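Local atomic coordinates of sugar ABC transporter substrate-binding protein, BlMnBP1 (Bifidobacterium animalis subsp. lactis ATCC 27673, PDB entry 6I5R), a protein that binds mannobiose and, as the solute-binding component of a sugar ABC transporter, probably delivers manno-oligosaccharides for uptake. Residues 147-152 against 282-287; 302-307 against 370-375. One frame throughout, in Å; residues are numbered along the deposited sequence.

Both contacts are built on one mixed sheet, in which strands 139-155 and 300-304 are neighbours, and both are buried. Contact 1 is the deeper, about 8 Å between its centre and that of the chain. It rests on close backbone approach between small residues, with one sound hydrogen bond, and reaches the sugar through W285. Contact 2 lies about 17 Å out and brings the end of strand 300-304 against a loop; rings and proline do most of its work, and T372, beside a water, is partly exposed. The two meet at T149, whose OG1 hydrogen-bonds to the hydroxyls of Y302 and Y370 from contact 2. A probable backbone bond, I152 N to M303 O at 2.8 Å, joins them again.

Contact 1: residues 147-152 against 282-287; sequences GVTAGI and LGAWAV. With BMA (beta-D-mannopyranose), chain B.
W285 carries its CG between the backbone N and the carbonyl carbon (chi1 57°), and V148 holds CG1 beside its own N (chi1 -69°); together these torsions set CG1 4.1 Å from W285 CB, close to the plane of the indole at its edge. The setting is a mixed sheet of the bilobed solute-binding protein fold, where strand 139-155 runs antiparallel to strand 277-283. A150 and G283 form a non-hydrogen-bonded pair, their CA atoms 4.1 Å apart, while L282 N to G151 O is a weak bond. The firm link comes where segment 282-287 leaves the sheet: A284 N donates to T149 O at 2.9 Å, with the donor 23° out of the carbonyl plane. Glycine suits position 283, since a CB there would press on T149 O and collide with W285 NE1. From G283 a type I turn leads to A286 and helix 286-291, and on the way presents W285 to the ligand pocket. G283 O and A286 CB back one face of the indole near its rim. The flat apolar ring gives the sugar a platform on its other face: C6 of the mannose lies over the middle of the indole, 3.4 Å from W285 CD2.

Contact 2: residues 302-307 against 370-375; sequences YMPFPI and YETFSD
F373 drives its ring between P304 on one face and Y370 on the other, and this is the densely packed half of the contact. With CG set beside the backbone N (chi1 -83°), the ring swings back to strand 300-304, and its far end, CZ, comes 3.4 Å from P304 N. A proline nitrogen has no hydrogen to satisfy, so an apolar ring can rest against it without cost. P304 CG makes a CH-pi contact, 3.8 Å from the centroid of the F373 ring and 16° off its normal, while Y370 CD1 lies over the rim of the reverse face. Y302 crosses F373 at an angle, its CD2 3.4 Å from F373 CE1; the two ring planes are nearly parallel (15°) but slid so far that they barely overlap. In the solute-binding protein fold this is where strand 300-304, a neighbour of strand 139-155 in the same sheet, gives way to loop, covered by the irregular chain that leads to strand 377-379. A tyrosine suits position 302 because its ring touches F373 through CD2 and CE2 while its hydroxyl reaches T149 of strand 139-155. An alanine in place of F373 is likely to open a gap between P304 and Y370 and leave the Y302 ring without its aromatic neighbour. The margin around T372, partly exposed, is looser and polar. T372 OG1 can only donate to the carbonyl of Y302, but the 2.4 Å between OG1 and Y302 O is too short to be taken at face value. Here too a water donates to Y302 O at 2.9 Å and accepts from T372 N at 3.0 Å, bridging the two backbones.

Contact 1: residues 147-152 against 282-287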
ATOM      1  N   GLY A 147      -8.208   2.644  -3.771  1.00 21.10           N
ATOM      2  CA  GLY A 147      -7.028   3.171  -4.425  1.00 16.39           C
ATOM      3  C   GLY A 147      -6.364   4.175  -3.504  1.00 19.65           C
ATOM      4  O   GLY A 147      -7.021   5.057  -2.948  1.00 16.39           O
ATOM      5  N   VAL A 148      -5.065   4.008  -3.300  1.00 16.39           N
ATOM      6  CA  VAL A 148      -4.319   4.873  -2.409  1.00 16.39           C
ATOM      7  C   VAL A 148      -3.145   5.435  -3.187  1.00 17.53           C
ATOM      8  O   VAL A 148      -2.720   4.887  -4.206  1.00 16.39           O
ATOM      9  CB  VAL A 148      -3.826   4.122  -1.163  1.00 17.27           C
ATOM     10  CG1 VAL A 148      -4.990   3.742  -0.258  1.00 17.31           C
ATOM     11  CG2 VAL A 148      -3.019   2.871  -1.584  1.00 16.43           C
ATOM     12  N   THR A 149      -2.633   6.555  -2.713  1.00 16.39           N
ATOM     13  CA  THR A 149      -1.358   7.032  -3.209  1.00 19.61           C
ATOM     14  C   THR A 149      -0.344   6.944  -2.083  1.00 22.43           C
ATOM     15  O   THR A 149      -0.695   6.723  -0.918  1.00 22.01           O
ATOM     16  CB  THR A 149      -1.458   8.463  -3.704  1.00 21.40           C
ATOM     17  OG1 THR A 149      -2.109   9.231  -2.693  1.00 23.30           O
ATOM     18  CG2 THR A 149      -2.235   8.512  -5.019  1.00 23.66           C
ATOM     19  N   ALA A 150       0.930   7.053  -2.446  1.00 19.47           N
ATOM     20  CA  ALA A 150       2.009   7.045  -1.472  1.00 21.86           C
ATOM     21  C   ALA A 150       2.525   8.480  -1.407  1.00 22.29           C
ATOM     22  O   ALA A 150       2.847   9.083  -2.435  1.00 24.06           O
ATOM     23  CB  ALA A 150       3.093   6.029  -1.844  1.00 20.92           C
ATOM     24  N   GLY A 151       2.533   9.031  -0.220  1.00 16.39           N
ATOM     25  CA  GLY A 151       2.898  10.422  -0.018  1.00 19.16           C
ATOM     26  C   GLY A 151       3.475  10.551   1.348  1.00 22.64           C
ATOM     27  O   GLY A 151       4.049   9.606   1.896  1.00 16.39           O
ATOM     28  N   ILE A 152       3.367  11.744   1.919  1.00 16.39           N
ATOM     29  CA  ILE A 152       3.851  11.958   3.273  1.00 16.39           C
ATOM     30  C   ILE A 152       2.748  12.601   4.093  1.00 16.39           C
ATOM     31  O   ILE A 152       2.188  13.626   3.699  1.00 16.39           O
ATOM     32  CB  ILE A 152       5.135  12.808   3.308  1.00 16.89           C
ATOM     33  CG1 ILE A 152       6.254  12.048   2.559  1.00 19.34           C
ATOM     34  CG2 ILE A 152       5.519  13.099   4.754  1.00 16.39           C
ATOM     35  CD1 ILE A 152       7.618  12.701   2.624  1.00 18.02           C
ATOM     36  N   LEU A 282       3.882   7.586   4.661  1.00 16.39           N
ATOM     37  CA  LEU A 282       2.805   6.600   4.666  1.00 16.39           C
ATOM     38  C   LEU A 282       1.860   6.916   3.528  1.00 16.39           C
ATOM     39  O   LEU A 282       1.798   8.042   3.058  1.00 16.39           O
ATOM     40  CB  LEU A 282       2.026   6.610   5.971  1.00 18.66           C
ATOM     41  CG  LEU A 282       2.820   6.271   7.223  1.00 16.39           C
ATOM     42  CD1 LEU A 282       2.125   6.827   8.456  1.00 19.73           C
ATOM     43  CD2 LEU A 282       2.982   4.783   7.320  1.00 19.69           C
ATOM     44  N   GLY A 283       1.106   5.925   3.114  1.00 16.39           N
ATOM     45  CA  GLY A 283       0.136   6.162   2.075  1.00 16.39           C
ATOM     46  C   GLY A 283      -1.072   6.927   2.595  1.00 16.39           C
ATOM     47  O   GLY A 283      -1.247   7.122   3.794  1.00 16.39           O
ATOM     48  N   ALA A 284      -1.913   7.340   1.643  1.00 16.39           N
ATOM     49  CA  ALA A 284      -3.050   8.211   1.930  1.00 16.39           C
ATOM     50  C   ALA A 284      -4.045   7.585   2.892  1.00 16.39           C
ATOM     51  O   ALA A 284      -4.800   8.310   3.550  1.00 16.39           O
ATOM     52  CB  ALA A 284      -3.748   8.585   0.615  1.00 16.39           C
ATOM     53  N   TRP A 285      -4.070   6.256   2.975  1.00 16.39           N
ATOM     54  CA  TRP A 285      -4.950   5.575   3.920  1.00 17.63           C
ATOM     55  C   TRP A 285      -4.690   6.012   5.360  1.00 17.12           C
ATOM     56  O   TRP A 285      -5.573   5.872   6.213  1.00 16.39           O
ATOM     57  CB  TRP A 285      -4.779   4.054   3.792  1.00 16.39           C
ATOM     58  CG  TRP A 285      -3.376   3.672   3.995  1.00 16.39           C
ATOM     59  CD1 TRP A 285      -2.436   3.472   3.033  1.00 16.39           C
ATOM     60  CD2 TRP A 285      -2.720   3.451   5.251  1.00 16.39           C
ATOM     61  NE1 TRP A 285      -1.232   3.148   3.613  1.00 16.39           N
ATOM     62  CE2 TRP A 285      -1.379   3.141   4.968  1.00 16.39           C
ATOM     63  CE3 TRP A 285      -3.139   3.500   6.580  1.00 21.75           C
ATOM     64  CZ2 TRP A 285      -0.458   2.877   5.957  1.00 16.39           C
ATOM     65  CZ3 TRP A 285      -2.214   3.250   7.571  1.00 16.39           C
ATOM     66  CH2 TRP A 285      -0.899   2.917   7.253  1.00 16.39           C
ATOM     67  N   ALA A 286      -3.514   6.572   5.641  1.00 16.39           N
ATOM     68  CA  ALA A 286      -3.148   6.925   7.005  1.00 17.73           C
ATOM     69  C   ALA A 286      -3.751   8.252   7.440  1.00 18.37           C
ATOM     70  O   ALA A 286      -3.900   8.490   8.641  1.00 16.39           O
ATOM     71  CB  ALA A 286      -1.618   6.958   7.135  1.00 17.55           C
ATOM     72  N   VAL A 287      -4.146   9.091   6.485  1.00 16.39           N
ATOM     73  CA  VAL A 287      -4.644  10.421   6.839  1.00 17.56           C
ATOM     74  C   VAL A 287      -5.830  10.359   7.782  1.00 16.39           C
ATOM     75  O   VAL A 287      -5.769  10.984   8.858  1.00 16.39           O
ATOM     76  CB  VAL A 287      -4.955  11.217   5.537  1.00 17.33           C
ATOM     77  CG1 VAL A 287      -5.552  12.564   5.874  1.00 20.54           C
ATOM     78  CG2 VAL A 287      -3.695  11.394   4.725  1.00 16.87           C
TER
HETATM   79  C1  BMA B   2      -1.733  -1.208   8.069  1.00 16.39           C
HETATM   80  C2  BMA B   2      -0.746  -2.224   7.418  1.00 17.14           C
HETATM   81  C3  BMA B   2      -0.351  -1.694   6.074  1.00 18.09           C
HETATM   82  C4  BMA B   2      -1.565  -1.246   5.267  1.00 16.39           C
HETATM   83  C5  BMA B   2      -2.403  -0.237   6.054  1.00 17.65           C
HETATM   84  C6  BMA B   2      -3.657   0.163   5.301  1.00 16.39           C
HETATM   85  O2  BMA B   2      -1.395  -3.461   7.132  1.00 16.39           O
HETATM   86  O3  BMA B   2       0.388  -2.646   5.302  1.00 16.39           O
HETATM   87  O4  BMA B   2      -1.095  -0.626   4.098  1.00 16.39           O
HETATM   88  O5  BMA B   2      -2.809  -0.870   7.279  1.00 16.39           O
HETATM   89  O6  BMA B   2      -4.526  -0.969   5.129  1.00 16.39           O

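Contact 2: residues 302-307 against 370-375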
ATOM      1  N   TYR A 302      -1.412  16.206   3.865  1.00 16.39           N
ATOM      2  CA  TYR A 302      -0.871  15.121   3.061  1.00 17.12           C
ATOM      3  C   TYR A 302      -0.176  15.752   1.867  1.00 16.39           C
ATOM      4  O   TYR A 302      -0.764  16.584   1.176  1.00 16.39           O
ATOM      5  CB  TYR A 302      -1.985  14.162   2.634  1.00 16.39           C
ATOM      6  CG  TYR A 302      -1.472  12.943   1.962  1.00 16.93           C
ATOM      7  CD1 TYR A 302      -0.720  11.997   2.646  1.00 18.13           C
ATOM      8  CD2 TYR A 302      -1.780  12.712   0.652  1.00 20.25           C
ATOM      9  CE1 TYR A 302      -0.257  10.849   1.981  1.00 16.39           C
ATOM     10  CE2 TYR A 302      -1.323  11.601  -0.003  1.00 22.17           C
ATOM     11  CZ  TYR A 302      -0.593  10.673   0.659  1.00 18.76           C
ATOM     12  OH  TYR A 302      -0.197   9.581  -0.102  1.00 27.90           O
ATOM     13  N   MET A 303       1.082  15.403   1.663  1.00 16.39           N
ATOM     14  CA  MET A 303       1.853  15.995   0.590  1.00 18.63           C
ATOM     15  C   MET A 303       2.463  14.926  -0.287  1.00 22.60           C
ATOM     16  O   MET A 303       2.661  13.782   0.142  1.00 16.39           O
ATOM     17  CB  MET A 303       2.980  16.875   1.137  1.00 18.10           C
ATOM     18  CG  MET A 303       3.914  16.147   2.072  1.00 16.47           C
ATOM     19  SD  MET A 303       5.262  17.254   2.498  1.00 39.46           S
ATOM     20  CE  MET A 303       6.487  16.615   1.425  1.00 23.59           C
ATOM     21  N   PRO A 304       2.801  15.276  -1.516  1.00 21.33           N
ATOM     22  CA  PRO A 304       3.559  14.347  -2.356  1.00 17.38           C
ATOM     23  C   PRO A 304       4.919  14.067  -1.742  1.00 19.44           C
ATOM     24  O   PRO A 304       5.474  14.889  -1.011  1.00 16.39           O
ATOM     25  CB  PRO A 304       3.670  15.087  -3.695  1.00 22.50           C
ATOM     26  CG  PRO A 304       2.601  16.173  -3.631  1.00 19.81           C
ATOM     27  CD  PRO A 304       2.530  16.557  -2.208  1.00 23.15           C
ATOM     28  N   PHE A 305       5.449  12.887  -2.032  1.00 16.39           N
ATOM     29  CA  PHE A 305       6.827  12.602  -1.674  1.00 16.39           C
ATOM     30  C   PHE A 305       7.729  13.627  -2.356  1.00 16.39           C
ATOM     31  O   PHE A 305       7.493  13.988  -3.511  1.00 16.39           O
ATOM     32  CB  PHE A 305       7.242  11.176  -2.094  1.00 16.39           C
ATOM     33  CG  PHE A 305       8.576  10.728  -1.493  1.00 16.58           C
ATOM     34  CD1 PHE A 305       9.769  10.949  -2.171  1.00 18.02           C
ATOM     35  CD2 PHE A 305       8.637  10.131  -0.247  1.00 17.91           C
ATOM     36  CE1 PHE A 305      10.978  10.587  -1.624  1.00 18.99           C
ATOM     37  CE2 PHE A 305       9.852   9.766   0.304  1.00 19.36           C
ATOM     38  CZ  PHE A 305      11.029   9.992  -0.394  1.00 16.39           C
ATOM     39  N   PRO A 306       8.762  14.100  -1.691  1.00 16.39           N
ATOM     40  CA  PRO A 306       9.561  15.218  -2.240  1.00 18.18           C
ATOM     41  C   PRO A 306      10.592  14.814  -3.288  1.00 16.39           C
ATOM     42  O   PRO A 306      11.793  14.926  -3.105  1.00 16.39           O
ATOM     43  CB  PRO A 306      10.211  15.801  -0.979  1.00 19.07           C
ATOM     44  CG  PRO A 306      10.333  14.609  -0.058  1.00 19.18           C
ATOM     45  CD  PRO A 306       9.158  13.747  -0.316  1.00 16.39           C
ATOM     46  N   ILE A 307      10.090  14.332  -4.415  1.00 16.39           N
ATOM     47  CA  ILE A 307      10.888  14.159  -5.617  1.00 16.39           C
ATOM     48  C   ILE A 307      10.177  14.876  -6.751  1.00 17.69           C
ATOM     49  O   ILE A 307       8.949  14.816  -6.862  1.00 16.39           O
ATOM     50  CB  ILE A 307      11.108  12.668  -5.964  1.00 18.16           C
ATOM     51  CG1 ILE A 307      12.132  12.054  -4.991  1.00 16.39           C
ATOM     52  CG2 ILE A 307      11.639  12.493  -7.373  1.00 16.39           C
ATOM     53  CD1 ILE A 307      12.379  10.561  -5.153  1.00 16.96           C
ATOM     54  N   TYR A 370      -6.721  14.925  -1.433  1.00 20.53           N
ATOM     55  CA  TYR A 370      -6.033  15.329  -2.639  1.00 25.79           C
ATOM     56  C   TYR A 370      -6.351  16.782  -2.910  1.00 24.92           C
ATOM     57  O   TYR A 370      -7.071  17.102  -3.878  1.00 38.27           O
ATOM     58  CB  TYR A 370      -6.409  14.394  -3.759  1.00 25.95           C
ATOM     59  CG  TYR A 370      -5.985  12.993  -3.474  1.00 20.22           C
ATOM     60  CD1 TYR A 370      -4.695  12.598  -3.750  1.00 21.74           C
ATOM     61  CD2 TYR A 370      -6.858  12.074  -2.918  1.00 24.86           C
ATOM     62  CE1 TYR A 370      -4.278  11.330  -3.502  1.00 21.81           C
ATOM     63  CE2 TYR A 370      -6.444  10.760  -2.662  1.00 25.76           C
ATOM     64  CZ  TYR A 370      -5.138  10.409  -2.956  1.00 21.79           C
ATOM     65  OH  TYR A 370      -4.637   9.138  -2.714  1.00 23.28           O
ATOM     66  N   GLU A 371      -5.785  17.647  -1.997  1.00 31.68           N
ATOM     67  CA  GLU A 371      -5.784  19.066  -2.297  1.00 22.48           C
ATOM     68  C   GLU A 371      -4.435  19.737  -2.346  1.00 26.27           C
ATOM     69  O   GLU A 371      -4.348  20.808  -3.031  1.00 34.08           O
ATOM     70  CB  GLU A 371      -6.727  19.787  -1.327  1.00 29.33           C
ATOM     71  CG  GLU A 371      -6.422  19.580   0.151  1.00 31.99           C
ATOM     72  CD  GLU A 371      -7.256  20.427   1.056  1.00 26.26           C
ATOM     73  OE1 GLU A 371      -7.872  21.356   0.514  1.00 40.78           O
ATOM     74  OE2 GLU A 371      -7.317  20.151   2.292  1.00 33.28           O
ATOM     75  N   THR A 372      -3.359  19.096  -1.723  1.00 27.55           N
ATOM     76  CA  THR A 372      -2.014  19.569  -2.081  1.00 24.20           C
ATOM     77  C   THR A 372      -1.447  18.938  -3.433  1.00 25.03           C
ATOM     78  O   THR A 372      -0.203  18.977  -3.726  1.00 27.70           O
ATOM     79  CB  THR A 372      -1.011  19.308  -0.979  1.00 24.68           C
ATOM     80  OG1 THR A 372      -1.128  17.930  -0.728  1.00 33.44           O
ATOM     81  CG2 THR A 372      -1.382  20.093   0.314  1.00 29.77           C
ATOM     82  N   PHE A 373      -2.336  18.297  -4.193  1.00 29.53           N
ATOM     83  CA  PHE A 373      -1.970  17.428  -5.301  1.00 26.24           C
ATOM     84  C   PHE A 373      -2.488  17.972  -6.627  1.00 25.59           C
ATOM     85  O   PHE A 373      -2.520  17.247  -7.629  1.00 23.78           O
ATOM     86  CB  PHE A 373      -2.518  16.028  -5.027  1.00 25.29           C
ATOM     87  CG  PHE A 373      -1.647  15.206  -4.143  1.00 25.99           C
ATOM     88  CD1 PHE A 373      -1.613  15.426  -2.778  1.00 20.51           C
ATOM     89  CD2 PHE A 373      -0.835  14.226  -4.670  1.00 21.10           C
ATOM     90  CE1 PHE A 373      -0.797  14.674  -1.974  1.00 19.56           C
ATOM     91  CE2 PHE A 373      -0.013  13.492  -3.854  1.00 21.67           C
ATOM     92  CZ  PHE A 373      -0.004  13.724  -2.510  1.00 20.46           C
ATOM     93  N   SER A 374      -2.848  19.262  -6.666  1.00 31.83           N
ATOM     94  CA  SER A 374      -3.482  19.827  -7.846  1.00 25.95           C
ATOM     95  C   SER A 374      -2.537  19.848  -9.036  1.00 24.36           C
ATOM     96  O   SER A 374      -2.977  19.676 -10.176  1.00 31.71           O
ATOM     97  CB  SER A 374      -3.978  21.236  -7.517  1.00 23.81           C
ATOM     98  OG  SER A 374      -2.886  22.101  -7.222  1.00 32.95           O
ATOM     99  N   ASP A 375      -1.245  20.051  -8.792  1.00 26.08           N
ATOM    100  CA  ASP A 375      -0.243  20.058  -9.843  1.00 24.38           C
ATOM    101  C   ASP A 375       0.494  18.734  -9.943  1.00 24.47           C
ATOM    102  O   ASP A 375       1.507  18.658 -10.635  1.00 23.62           O
ATOM    103  CB  ASP A 375       0.779  21.153  -9.604  1.00 24.88           C
ATOM    104  CG  ASP A 375       0.216  22.536  -9.802  1.00 27.73           C
ATOM    105  OD1 ASP A 375      -0.920  22.658 -10.320  1.00 36.41           O
ATOM    106  OD2 ASP A 375       0.939  23.489  -9.432  1.00 36.25           O
TER
HETATM  107  O   HOH W   1      -3.541  17.294   0.689  1.00 29.14           O